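Local atomic coordinates of alkyl hydroperoxide reductase AhpD (Deinococcus radiodurans R1, PDB entry 6K40), a protein that probably acts as a peroxidase of the AhpD-like family, reducing hydroperoxides in the antioxidant defence of a stress-resistant bacterium. Residues N45-Q50 with E55-W60; S87-C92 with Y135-T140; V118-A123 with A131-A136; P153-A156 with S160-A163. One frame throughout, in Å; residues are numbered along the deposited sequence.

Overall arrangement
Interactions 2 and 3 share helix 127-141 and meet at Glu137, whose carboxylate takes Trp120 NE1 and Arg121; both border the second subunit, and their centres lie about 9 Å apart. Interaction 1 is at the other end of the all-helical chain, about 30 Å from interaction 3 between centres, and ties helix 45-49 to helix 54-69 through aromatic rings. Interaction 4 joins helices 151-156 and 161-184 at the surface. The first three are partly buried and rest on apolar and ring contacts, with a water bridge added in interaction 2; interaction 4, formed by two exposed residues, is purely polar, a salt bridge backed by water.

Interaction 1 of 4, residues N45-Q50 with E55-W60; sequences NVFRAQ and EQFLAW
Phe57 reaches over from helix 54-69 and sets the far end of its ring against the short helix 45-49. Its CZ comes within 3.5 Å of Phe47 CD1, which meets the Phe57 ring at its edge and near its plane. The two planes are inclined at 73°, an oblique pairing with ring centroids 5.9 Å apart. Closer to its root, the same side chain is lined by Gln50: Phe57 CD1 is 3.9 Å from Gln50 CB, and Phe57 CB is 3.7 Å from Gln50 O.

One turn further along the helix, Trp60 offers a face to the end of that glutamine. Gln50 NE2 sits over the centre of the indole, 3.5 Å from Trp60 CD2, its amide tilted to the ring instead of lying flat on it. The glutamine gets there because CG is anti to its backbone N (chi1 -152°) and the chain beyond is extended. Val46 CG2 adds a looser touch at 4.5 Å from Trp60 CH2.

Around this core, Phe47 meets Trp61 edge-to-face and packs on Leu32 and Ala36 of helix 27-40, while Trp60 rests on Met173 and Met176 of helix 161-184. The axes of segments 45-49 and 55-60 approach to 11.1 Å, at 147°, a wide, roughly antiparallel helical hairpin filled by aromatic side chains, within the all-helical AhpD-like fold.

Interaction 2 of 4, residues S87-C92 with Y135-T140; sequences SGLNRC and YAEKLT
A Schellman motif closes helix 76-90 just where Leu89 and Asn90, in its last turn, pack against Glu137 and Thr140 of helix 127-141. Arg91, with positive phi, is the C-prime residue, and Cys92 N returns to Ser87 O at 3.1 Å. Cys92 then N-caps the next helix and opens a Cys-X-X-Cys sequence, as in AhpD relatives.

Leu89 supplies the apolar part of the contact. Its CD1 methyl is pushed against the helix backbone, 3.5 Å from Glu137 CA, and also lies 3.8 Å from Glu137 CG; the two side chains cross at about a right angle. The same Leu89 CD1 is 4.1 Å from Thr140 CB. Beyond the methylene part that Leu89 covers, the Glu137 carboxylate turns to other partners: Trp120 and Arg121 of its own chain and Arg91 of the second subunit, which makes this a junction of the dimer.

Asn90 and Thr140 approach from opposite directions, with Asn90 OD1 3.6 Å from the methyl Thr140 CG2. A water lies within hydrogen-bonding distance of both helices, 2.7 Å from Asn90 OD1 and 2.9 Å from Thr140 O, though it has more acceptors near it than protons to give. Asn90 ND2 is held by Asn178 and Asn175 of helix 161-184.

With CG2 anti to the backbone N, the threonine methyl faces Asn90 and its hydroxyl folds back along the helix. There Thr140 OG1 donates to Ala136 O at 2.9 Å, reaching that oxygen from the face opposite to Thr140 N.

Interaction 3 of 4, residues V118-A123 with A131-A136; sequences VNWRQA and AMCAYA
Trp120 holds CG between its backbone N and carbonyl carbon (chi1 57°), a crowded position that lays the indole broadside against Cys133 and Ala134 of helix 127-141. The helix backbone places Cys133 CB over the five-membered ring as a CH-pi contact, 3.7 Å from that ring's centroid and 23° off the normal. With SG anti to the carbonyl carbon (chi1 -74°), the Cys133 sulfur lies beside the ring, 4.8 Å from the same centroid, in an oblique sulfur-aromatic contact. At the far end of the indole, Ala134 N lies over the same face toward the rim, and Ala134 CB is 3.7 Å from Trp120 CH2.

On the opposite face of the indole lies Arg121. Its CG packs near the rim, and its guanidinium turns a face to Trp120 CZ2. Asn119 positions this arm: Asn119 OD1 accepts from Arg121 N at 3.2 Å, an Asx turn, and from Arg121 NH1 at 3.0 Å, the two donors arriving from opposite faces of the amide. Asn119 ND2, for its part, holds Arg91 O of the second subunit.

The indole is thus clamped between the helix and a cationic side chain that Asn119 and Glu137 help to hold in place. Since Trp120 NE1 and Arg121 NH2 both bond Glu137, the turn before helix 127-141 is pinned to the helix on apolar and polar sides alike.

Interaction 4 of 4, residues P153-A156 with S160-A163; sequences PLRA and SDEA
Asp161 OD1 is gripped twice, by the guanidinium of Arg155 and by a water. Arg155 NH2 donates to it at 3.3 Å with a fairly straight N-H...O angle of 159°, a long salt bridge. The oxygen lies in the guanidinium plane, at its edge, but the nitrogen approaches from 41° out of the carboxylate plane, and the two flat groups are well twisted against each other instead of pairing side by side. The water accepts from Arg155 NE at 2.9 Å and donates to Asp161 OD1, a second, indirect connection between the two charges; the 2.5 Å from water to Asp161 OD1 is unusually short, and its exact length is doubtful at this resolution.

Arg155 points its chain toward Asp161 because CG is anti to the carbonyl carbon (chi1 -70°) and the chain stays extended from CG to NE.

Asp161 is the first residue of helix 161-184, where its negative charge would probably suit the N-terminal end of the helix. Just before it, Ser160 is the N-cap, Ser160 OG accepting from Ala163 N at 3.2 Å. Elsewhere on helix 151-156, Leu154 packs on Met132 and Tyr135, and Pro153 on Ala131, all of helix 127-141.

Both partners are exposed, so water can compete for these charges. The arrangement is a surface corner between two consecutive helices: short helix 151-156, a brief loop, and a serine N-cap starting the long helix 161-184.

Interaction 1 of 4, residues N45-Q50 with E55-W60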
loop_
_atom_site.group_PDB
_atom_site.type_symbol
_atom_site.label_atom_id
_atom_site.label_comp_id
_atom_site.label_asym_id
_atom_site.label_seq_id
_atom_site.Cartn_x
_atom_site.Cartn_y
_atom_site.Cartn_z
ATOM N N ASN A 45 6.296 -7.161 -17.518
ATOM C CA ASN A 45 7.669 -7.524 -17.184
ATOM C C ASN A 45 7.772 -8.921 -16.584
ATOM O O ASN A 45 8.839 -9.539 -16.670
ATOM C CB ASN A 45 8.270 -6.493 -16.226
ATOM C CG ASN A 45 8.646 -5.198 -16.923
ATOM O OD1 ASN A 45 8.906 -5.179 -18.127
ATOM N ND2 ASN A 45 8.677 -4.105 -16.164
ATOM N N VAL A 46 6.698 -9.430 -15.976
ATOM C CA VAL A 46 6.728 -10.804 -15.485
ATOM C C VAL A 46 6.870 -11.775 -16.651
ATOM O O VAL A 46 7.579 -12.786 -16.553
ATOM C CB VAL A 46 5.484 -11.107 -14.628
ATOM C CG1 VAL A 46 4.200 -11.005 -15.453
ATOM C CG2 VAL A 46 5.610 -12.484 -13.988
ATOM N N PHE A 47 6.233 -11.459 -17.787
ATOM C CA PHE A 47 6.318 -12.309 -18.970
ATOM C C PHE A 47 7.743 -12.409 -19.491
ATOM O O PHE A 47 8.087 -13.381 -20.171
ATOM C CB PHE A 47 5.402 -11.775 -20.075
ATOM C CG PHE A 47 3.936 -11.968 -19.804
ATOM C CD1 PHE A 47 3.503 -12.678 -18.696
ATOM C CD2 PHE A 47 2.989 -11.435 -20.664
ATOM C CE1 PHE A 47 2.150 -12.851 -18.451
ATOM C CE2 PHE A 47 1.638 -11.605 -20.426
ATOM C CZ PHE A 47 1.218 -12.316 -19.318
ATOM N N ARG A 48 8.573 -11.405 -19.213
ATOM C CA ARG A 48 9.979 -11.453 -19.592
ATOM C C ARG A 48 10.823 -12.137 -18.525
ATOM O O ARG A 48 11.649 -13.000 -18.840
ATOM C CB ARG A 48 10.514 -10.040 -19.843
ATOM C CG ARG A 48 9.847 -9.300 -20.987
ATOM C CD ARG A 48 10.705 -8.131 -21.440
ATOM N NE ARG A 48 10.034 -7.321 -22.450
ATOM C CZ ARG A 48 10.006 -7.614 -23.746
ATOM N NH1 ARG A 48 10.611 -8.702 -24.201
ATOM N NH2 ARG A 48 9.369 -6.815 -24.592
ATOM N N ALA A 49 10.612 -11.772 -17.260
ATOM C CA ALA A 49 11.499 -12.232 -16.198
ATOM C C ALA A 49 11.262 -13.700 -15.862
ATOM O O ALA A 49 12.206 -14.499 -15.840
ATOM C CB ALA A 49 11.321 -11.355 -14.961
ATOM N N GLN A 50 10.010 -14.078 -15.587
ATOM C CA GLN A 50 9.732 -15.442 -15.159
ATOM C C GLN A 50 9.862 -16.458 -16.284
ATOM O O GLN A 50 9.886 -17.662 -16.008
ATOM C CB GLN A 50 8.329 -15.515 -14.561
ATOM C CG GLN A 50 8.154 -16.597 -13.518
ATOM C CD GLN A 50 6.802 -16.523 -12.844
ATOM O OE1 GLN A 50 6.405 -15.471 -12.343
ATOM N NE2 GLN A 50 6.085 -17.640 -12.829
ATOM N N GLU A 55 8.922 -23.802 -20.546
ATOM C CA GLU A 55 7.741 -24.651 -20.419
ATOM C C GLU A 55 7.078 -24.477 -19.060
ATOM O O GLU A 55 5.841 -24.467 -18.958
ATOM C CB GLU A 55 8.123 -26.112 -20.648
ATOM C CG GLU A 55 8.554 -26.408 -22.070
ATOM C CD GLU A 55 7.395 -26.360 -23.049
ATOM O OE1 GLU A 55 6.240 -26.582 -22.620
ATOM O OE2 GLU A 55 7.636 -26.092 -24.246
ATOM N N GLN A 56 7.884 -24.327 -18.006
ATOM C CA GLN A 56 7.324 -24.062 -16.688
ATOM C C GLN A 56 6.540 -22.759 -16.688
ATOM O O GLN A 56 5.433 -22.691 -16.141
ATOM C CB GLN A 56 8.434 -24.023 -15.638
ATOM C CG GLN A 56 9.040 -25.379 -15.329
ATOM C CD GLN A 56 10.256 -25.277 -14.432
ATOM O OE1 GLN A 56 10.699 -24.179 -14.092
ATOM N NE2 GLN A 56 10.804 -26.422 -14.042
ATOM N N PHE A 57 7.091 -21.719 -17.320
ATOM C CA PHE A 57 6.381 -20.447 -17.393
ATOM C C PHE A 57 5.082 -20.577 -18.175
ATOM O O PHE A 57 4.063 -19.992 -17.795
ATOM C CB PHE A 57 7.262 -19.374 -18.026
ATOM C CG PHE A 57 6.517 -18.114 -18.355
ATOM C CD1 PHE A 57 6.223 -17.191 -17.363
ATOM C CD2 PHE A 57 6.086 -17.863 -19.649
ATOM C CE1 PHE A 57 5.526 -16.039 -17.657
ATOM C CE2 PHE A 57 5.390 -16.710 -19.950
ATOM C CZ PHE A 57 5.110 -15.798 -18.953
ATOM N N LEU A 58 5.095 -21.328 -19.278
ATOM C CA LEU A 58 3.888 -21.432 -20.092
ATOM C C LEU A 58 2.793 -22.195 -19.357
ATOM O O LEU A 58 1.617 -21.814 -19.416
ATOM C CB LEU A 58 4.212 -22.084 -21.436
ATOM C CG LEU A 58 4.974 -21.173 -22.402
ATOM C CD1 LEU A 58 5.491 -21.958 -23.599
ATOM C CD2 LEU A 58 4.103 -20.007 -22.852
ATOM N N ALA A 59 3.157 -23.261 -18.640
ATOM C CA ALA A 59 2.163 -23.961 -17.830
ATOM C C ALA A 59 1.640 -23.071 -16.704
ATOM O O ALA A 59 0.424 -23.028 -16.441
ATOM C CB ALA A 59 2.762 -25.249 -17.270
ATOM N N TRP A 60 2.546 -22.353 -16.030
ATOM C CA TRP A 60 2.126 -21.421 -14.991
ATOM C C TRP A 60 1.148 -20.395 -15.541
ATOM O O TRP A 60 0.143 -20.083 -14.898
ATOM C CB TRP A 60 3.336 -20.716 -14.377
ATOM C CG TRP A 60 2.929 -19.557 -13.519
ATOM C CD1 TRP A 60 2.593 -19.596 -12.198
ATOM C CD2 TRP A 60 2.778 -18.193 -13.933
ATOM N NE1 TRP A 60 2.252 -18.339 -11.759
ATOM C CE2 TRP A 60 2.355 -17.460 -12.806
ATOM C CE3 TRP A 60 2.960 -17.521 -15.144
ATOM C CZ2 TRP A 60 2.112 -16.090 -12.856
ATOM C CZ3 TRP A 60 2.719 -16.163 -15.192
ATOM C CH2 TRP A 60 2.301 -15.460 -14.055
#

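Interaction 2 of 4, residues S87-C92 with Y135-T140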
loop_
_atom_site.group_PDB
_atom_site.type_symbol
_atom_site.label_atom_id
_atom_site.label_comp_id
_atom_site.label_asym_id
_atom_site.label_seq_id
_atom_site.Cartn_x
_atom_site.Cartn_y
_atom_site.Cartn_z
ATOM N N SER A 87 -1.468 -9.170 -1.833
ATOM C CA SER A 87 -0.218 -8.535 -2.224
ATOM C C SER A 87 0.185 -7.439 -1.248
ATOM O O SER A 87 1.380 -7.248 -0.997
ATOM C CB SER A 87 -0.363 -7.979 -3.641
ATOM O OG SER A 87 -0.681 -9.025 -4.540
ATOM N N GLY A 88 -0.786 -6.719 -0.681
ATOM C CA GLY A 88 -0.461 -5.770 0.367
ATOM C C GLY A 88 0.060 -6.447 1.618
ATOM O O GLY A 88 0.997 -5.958 2.254
ATOM N N LEU A 89 -0.528 -7.590 1.978
ATOM C CA LEU A 89 -0.079 -8.302 3.171
ATOM C C LEU A 89 1.342 -8.830 3.004
ATOM O O LEU A 89 2.173 -8.696 3.909
ATOM C CB LEU A 89 -1.038 -9.446 3.486
ATOM C CG LEU A 89 -2.370 -9.008 4.080
ATOM C CD1 LEU A 89 -3.276 -10.209 4.252
ATOM C CD2 LEU A 89 -2.141 -8.289 5.406
ATOM N N ASN A 90 1.638 -9.440 1.857
ATOM C CA ASN A 90 2.977 -9.960 1.609
ATOM C C ASN A 90 3.953 -8.883 1.162
ATOM O O ASN A 90 5.155 -9.160 1.065
ATOM C CB ASN A 90 2.923 -11.079 0.566
ATOM C CG ASN A 90 2.260 -12.336 1.099
ATOM O OD1 ASN A 90 2.504 -12.745 2.233
ATOM N ND2 ASN A 90 1.412 -12.953 0.281
ATOM N N ARG A 91 3.466 -7.670 0.901
ATOM C CA ARG A 91 4.309 -6.542 0.507
ATOM C C ARG A 91 5.072 -6.839 -0.781
ATOM O O ARG A 91 6.297 -6.715 -0.851
ATOM C CB ARG A 91 5.264 -6.144 1.638
ATOM C CG ARG A 91 4.542 -5.625 2.866
ATOM C CD ARG A 91 5.486 -5.408 4.025
ATOM N NE ARG A 91 6.411 -4.308 3.778
ATOM C CZ ARG A 91 7.525 -4.109 4.473
ATOM N NH1 ARG A 91 7.851 -4.937 5.459
ATOM N NH2 ARG A 91 8.315 -3.081 4.185
ATOM N N CYS A 92 4.331 -7.229 -1.813
ATOM C CA CYS A 92 4.902 -7.460 -3.133
ATOM C C CYS A 92 4.556 -6.280 -4.034
ATOM O O CYS A 92 3.381 -6.057 -4.343
ATOM C CB CYS A 92 4.376 -8.769 -3.723
ATOM S SG CYS A 92 4.884 -9.047 -5.422
ATOM N N TYR A 135 -11.115 -13.609 5.261
ATOM C CA TYR A 135 -10.652 -14.953 4.938
ATOM C C TYR A 135 -9.304 -14.916 4.227
ATOM O O TYR A 135 -8.407 -15.709 4.539
ATOM C CB TYR A 135 -11.696 -15.677 4.087
ATOM C CG TYR A 135 -11.462 -17.167 3.992
ATOM C CD1 TYR A 135 -11.977 -18.034 4.948
ATOM C CD2 TYR A 135 -10.721 -17.706 2.948
ATOM C CE1 TYR A 135 -11.762 -19.398 4.864
ATOM C CE2 TYR A 135 -10.502 -19.067 2.856
ATOM C CZ TYR A 135 -11.023 -19.907 3.814
ATOM O OH TYR A 135 -10.801 -21.260 3.724
ATOM N N ALA A 136 -9.144 -14.006 3.262
ATOM C CA ALA A 136 -7.873 -13.888 2.556
ATOM C C ALA A 136 -6.746 -13.536 3.513
ATOM O O ALA A 136 -5.649 -14.106 3.435
ATOM C CB ALA A 136 -7.985 -12.842 1.447
ATOM N N GLU A 137 -6.999 -12.602 4.433
ATOM C CA GLU A 137 -5.968 -12.210 5.383
ATOM C C GLU A 137 -5.590 -13.369 6.292
ATOM O O GLU A 137 -4.401 -13.610 6.539
ATOM C CB GLU A 137 -6.437 -11.011 6.206
ATOM C CG GLU A 137 -5.459 -10.601 7.293
ATOM C CD GLU A 137 -5.447 -9.107 7.534
ATOM O OE1 GLU A 137 -5.978 -8.359 6.687
ATOM O OE2 GLU A 137 -4.901 -8.681 8.572
ATOM N N LYS A 138 -6.581 -14.109 6.794
ATOM C CA LYS A 138 -6.259 -15.232 7.664
ATOM C C LYS A 138 -5.477 -16.305 6.914
ATOM O O LYS A 138 -4.493 -16.843 7.436
ATOM C CB LYS A 138 -7.527 -15.825 8.279
ATOM C CG LYS A 138 -7.238 -16.626 9.539
ATOM C CD LYS A 138 -8.367 -17.569 9.921
ATOM C CE LYS A 138 -7.857 -18.644 10.874
ATOM N NZ LYS A 138 -8.920 -19.203 11.750
ATOM N N LEU A 139 -5.892 -16.621 5.682
ATOM C CA LEU A 139 -5.211 -17.661 4.916
ATOM C C LEU A 139 -3.803 -17.238 4.518
ATOM O O LEU A 139 -2.919 -18.091 4.374
ATOM C CB LEU A 139 -6.032 -18.031 3.679
ATOM C CG LEU A 139 -5.562 -19.241 2.862
ATOM C CD1 LEU A 139 -5.410 -20.476 3.737
ATOM C CD2 LEU A 139 -6.517 -19.521 1.713
ATOM N N THR A 140 -3.572 -15.935 4.343
ATOM C CA THR A 140 -2.232 -15.464 4.015
ATOM C C THR A 140 -1.325 -15.456 5.240
ATOM O O THR A 140 -0.172 -15.900 5.164
ATOM C CB THR A 140 -2.297 -14.065 3.401
ATOM O OG1 THR A 140 -3.059 -14.106 2.190
ATOM C CG2 THR A 140 -0.896 -13.549 3.091
HETATM O O HOH W 1 2.151 -15.027 3.699
#

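Interaction 3 of 4, residues V118-A123 with A131-A136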
loop_
_atom_site.group_PDB
_atom_site.type_symbol
_atom_site.label_atom_id
_atom_site.label_comp_id
_atom_site.label_asym_id
_atom_site.label_seq_id
_atom_site.Cartn_x
_atom_site.Cartn_y
_atom_site.Cartn_z
ATOM N N VAL A 118 -4.286 -1.117 1.610
ATOM C CA VAL A 118 -3.616 -0.865 2.881
ATOM C C VAL A 118 -4.288 -1.674 3.982
ATOM O O VAL A 118 -3.642 -2.486 4.654
ATOM C CB VAL A 118 -3.621 0.639 3.217
ATOM C CG1 VAL A 118 -3.039 0.876 4.596
ATOM C CG2 VAL A 118 -2.850 1.414 2.163
ATOM N N ASN A 119 -5.588 -1.463 4.173
ATOM C CA ASN A 119 -6.320 -2.146 5.237
ATOM C C ASN A 119 -7.783 -2.220 4.833
ATOM O O ASN A 119 -8.474 -1.198 4.813
ATOM C CB ASN A 119 -6.163 -1.423 6.573
ATOM C CG ASN A 119 -6.414 -2.333 7.758
ATOM O OD1 ASN A 119 -7.161 -3.310 7.661
ATOM N ND2 ASN A 119 -5.792 -2.017 8.886
ATOM N N TRP A 120 -8.252 -3.429 4.520
ATOM C CA TRP A 120 -9.648 -3.612 4.145
ATOM C C TRP A 120 -10.602 -3.256 5.280
ATOM O O TRP A 120 -11.772 -2.951 5.018
ATOM C CB TRP A 120 -9.875 -5.058 3.691
ATOM C CG TRP A 120 -9.490 -6.056 4.729
ATOM C CD1 TRP A 120 -8.285 -6.672 4.862
ATOM C CD2 TRP A 120 -10.314 -6.548 5.795
ATOM N NE1 TRP A 120 -8.304 -7.522 5.943
ATOM C CE2 TRP A 120 -9.540 -7.460 6.533
ATOM C CE3 TRP A 120 -11.632 -6.304 6.193
ATOM C CZ2 TRP A 120 -10.040 -8.134 7.646
ATOM C CZ3 TRP A 120 -12.124 -6.969 7.296
ATOM C CH2 TRP A 120 -11.331 -7.875 8.010
ATOM N N ARG A 121 -10.133 -3.293 6.533
ATOM C CA ARG A 121 -10.982 -2.907 7.657
ATOM C C ARG A 121 -11.352 -1.433 7.604
ATOM O O ARG A 121 -12.396 -1.038 8.137
ATOM C CB ARG A 121 -10.287 -3.215 8.981
ATOM C CG ARG A 121 -10.035 -4.686 9.237
ATOM C CD ARG A 121 -9.092 -4.878 10.415
ATOM N NE ARG A 121 -8.606 -6.251 10.511
ATOM C CZ ARG A 121 -7.553 -6.716 9.848
ATOM N NH1 ARG A 121 -6.870 -5.917 9.037
ATOM N NH2 ARG A 121 -7.182 -7.981 9.998
ATOM N N GLN A 122 -10.518 -0.607 6.971
ATOM C CA GLN A 122 -10.748 0.827 6.890
ATOM C C GLN A 122 -11.257 1.250 5.519
ATOM O O GLN A 122 -11.100 2.413 5.132
ATOM C CB GLN A 122 -9.471 1.587 7.241
ATOM C CG GLN A 122 -8.959 1.290 8.635
ATOM C CD GLN A 122 -7.518 1.696 8.819
ATOM O OE1 GLN A 122 -7.007 2.546 8.096
ATOM N NE2 GLN A 122 -6.851 1.089 9.791
ATOM N N ALA A 123 -11.868 0.331 4.784
ATOM C CA ALA A 123 -12.559 0.646 3.548
ATOM C C ALA A 123 -14.047 0.421 3.762
ATOM O O ALA A 123 -14.464 -0.258 4.705
ATOM C CB ALA A 123 -12.051 -0.214 2.386
ATOM N N ALA A 131 -16.133 -10.396 4.379
ATOM C CA ALA A 131 -15.874 -11.805 4.658
ATOM C C ALA A 131 -14.728 -12.329 3.804
ATOM O O ALA A 131 -13.831 -13.024 4.300
ATOM C CB ALA A 131 -17.141 -12.630 4.430
ATOM N N MET A 132 -14.742 -12.006 2.509
ATOM C CA MET A 132 -13.689 -12.481 1.618
ATOM C C MET A 132 -12.334 -11.914 2.017
ATOM O O MET A 132 -11.322 -12.623 1.970
ATOM C CB MET A 132 -14.031 -12.132 0.169
ATOM C CG MET A 132 -15.192 -12.945 -0.388
ATOM S SD MET A 132 -15.658 -12.499 -2.071
ATOM C CE MET A 132 -14.334 -13.272 -3.000
ATOM N N CYS A 133 -12.295 -10.649 2.450
ATOM C CA CYS A 133 -11.018 -10.036 2.801
ATOM C C CYS A 133 -10.486 -10.579 4.119
ATOM O O CYS A 133 -9.282 -10.820 4.254
ATOM C CB CYS A 133 -11.166 -8.514 2.880
ATOM S SG CYS A 133 -11.323 -7.657 1.292
ATOM N N ALA A 134 -11.371 -10.812 5.091
ATOM C CA ALA A 134 -10.945 -11.431 6.342
ATOM C C ALA A 134 -10.422 -12.839 6.104
ATOM O O ALA A 134 -9.394 -13.234 6.670
ATOM C CB ALA A 134 -12.100 -11.450 7.344
ATOM N N TYR A 135 -11.115 -13.609 5.261
ATOM C CA TYR A 135 -10.652 -14.953 4.938
ATOM C C TYR A 135 -9.304 -14.916 4.227
ATOM O O TYR A 135 -8.407 -15.709 4.539
ATOM C CB TYR A 135 -11.696 -15.677 4.087
ATOM C CG TYR A 135 -11.462 -17.167 3.992
ATOM C CD1 TYR A 135 -11.977 -18.034 4.948
ATOM C CD2 TYR A 135 -10.721 -17.706 2.948
ATOM C CE1 TYR A 135 -11.762 -19.398 4.864
ATOM C CE2 TYR A 135 -10.502 -19.067 2.856
ATOM C CZ TYR A 135 -11.023 -19.907 3.814
ATOM O OH TYR A 135 -10.801 -21.260 3.724
ATOM N N ALA A 136 -9.144 -14.006 3.262
ATOM C CA ALA A 136 -7.873 -13.888 2.556
ATOM C C ALA A 136 -6.746 -13.536 3.513
ATOM O O ALA A 136 -5.649 -14.106 3.435
ATOM C CB ALA A 136 -7.985 -12.842 1.447
#

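Interaction 4 of 4, residues P153-A156 with S160-A163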
loop_
_atom_site.group_PDB
_atom_site.type_symbol
_atom_site.label_atom_id
_atom_site.label_comp_id
_atom_site.label_asym_id
_atom_site.label_seq_id
_atom_site.Cartn_x
_atom_site.Cartn_y
_atom_site.Cartn_z
ATOM N N PRO A 153 -18.756 -17.510 7.144
ATOM C CA PRO A 153 -19.090 -16.194 6.565
ATOM C C PRO A 153 -19.188 -16.216 5.050
ATOM O O PRO A 153 -20.100 -15.603 4.480
ATOM C CB PRO A 153 -17.943 -15.298 7.052
ATOM C CG PRO A 153 -17.409 -15.989 8.264
ATOM C CD PRO A 153 -17.526 -17.443 7.955
ATOM N N LEU A 154 -18.270 -16.923 4.382
ATOM C CA LEU A 154 -18.306 -17.012 2.927
ATOM C C LEU A 154 -19.634 -17.584 2.447
ATOM O O LEU A 154 -20.237 -17.068 1.498
ATOM C CB LEU A 154 -17.137 -17.860 2.425
ATOM C CG LEU A 154 -15.734 -17.373 2.806
ATOM C CD1 LEU A 154 -14.661 -18.293 2.232
ATOM C CD2 LEU A 154 -15.508 -15.935 2.351
ATOM N N ARG A 155 -20.105 -18.654 3.089
ATOM C CA ARG A 155 -21.406 -19.206 2.736
ATOM C C ARG A 155 -22.536 -18.251 3.100
ATOM O O ARG A 155 -23.559 -18.215 2.407
ATOM C CB ARG A 155 -21.604 -20.563 3.414
ATOM C CG ARG A 155 -20.716 -21.656 2.841
ATOM C CD ARG A 155 -21.160 -23.042 3.279
ATOM N NE ARG A 155 -20.465 -24.080 2.521
ATOM C CZ ARG A 155 -19.569 -24.915 3.037
ATOM N NH1 ARG A 155 -19.252 -24.839 4.320
ATOM N NH2 ARG A 155 -18.988 -25.824 2.265
ATOM N N ALA A 156 -22.368 -17.452 4.159
ATOM C CA ALA A 156 -23.402 -16.482 4.503
ATOM C C ALA A 156 -23.494 -15.381 3.457
ATOM O O ALA A 156 -24.550 -14.757 3.304
ATOM C CB ALA A 156 -23.137 -15.887 5.885
ATOM N N SER A 160 -21.043 -20.169 -3.504
ATOM C CA SER A 160 -21.156 -21.604 -3.698
ATOM C C SER A 160 -19.825 -22.284 -3.382
ATOM O O SER A 160 -18.782 -21.639 -3.235
ATOM C CB SER A 160 -21.594 -21.918 -5.128
ATOM O OG SER A 160 -20.583 -21.575 -6.057
ATOM N N ASP A 161 -19.870 -23.613 -3.283
ATOM C CA ASP A 161 -18.648 -24.374 -3.042
ATOM C C ASP A 161 -17.644 -24.173 -4.169
ATOM O O ASP A 161 -16.435 -24.083 -3.925
ATOM C CB ASP A 161 -18.983 -25.855 -2.871
ATOM C CG ASP A 161 -19.591 -26.160 -1.513
ATOM O OD1 ASP A 161 -19.937 -25.201 -0.790
ATOM O OD2 ASP A 161 -19.727 -27.356 -1.173
ATOM N N GLU A 162 -18.126 -24.085 -5.409
ATOM C CA GLU A 162 -17.233 -23.814 -6.531
ATOM C C GLU A 162 -16.585 -22.440 -6.397
ATOM O O GLU A 162 -15.379 -22.285 -6.631
ATOM C CB GLU A 162 -18.005 -23.934 -7.846
ATOM C CG GLU A 162 -18.378 -25.370 -8.221
ATOM C CD GLU A 162 -19.615 -25.879 -7.490
ATOM O OE1 GLU A 162 -20.356 -25.055 -6.913
ATOM O OE2 GLU A 162 -19.848 -27.107 -7.492
ATOM N N ALA A 163 -17.368 -21.431 -6.010
ATOM C CA ALA A 163 -16.810 -20.099 -5.803
ATOM C C ALA A 163 -15.838 -20.083 -4.630
ATOM O O ALA A 163 -14.834 -19.364 -4.659
ATOM C CB ALA A 163 -17.933 -19.085 -5.587
HETATM O O HOH W 2 -20.999 -23.086 -0.130
#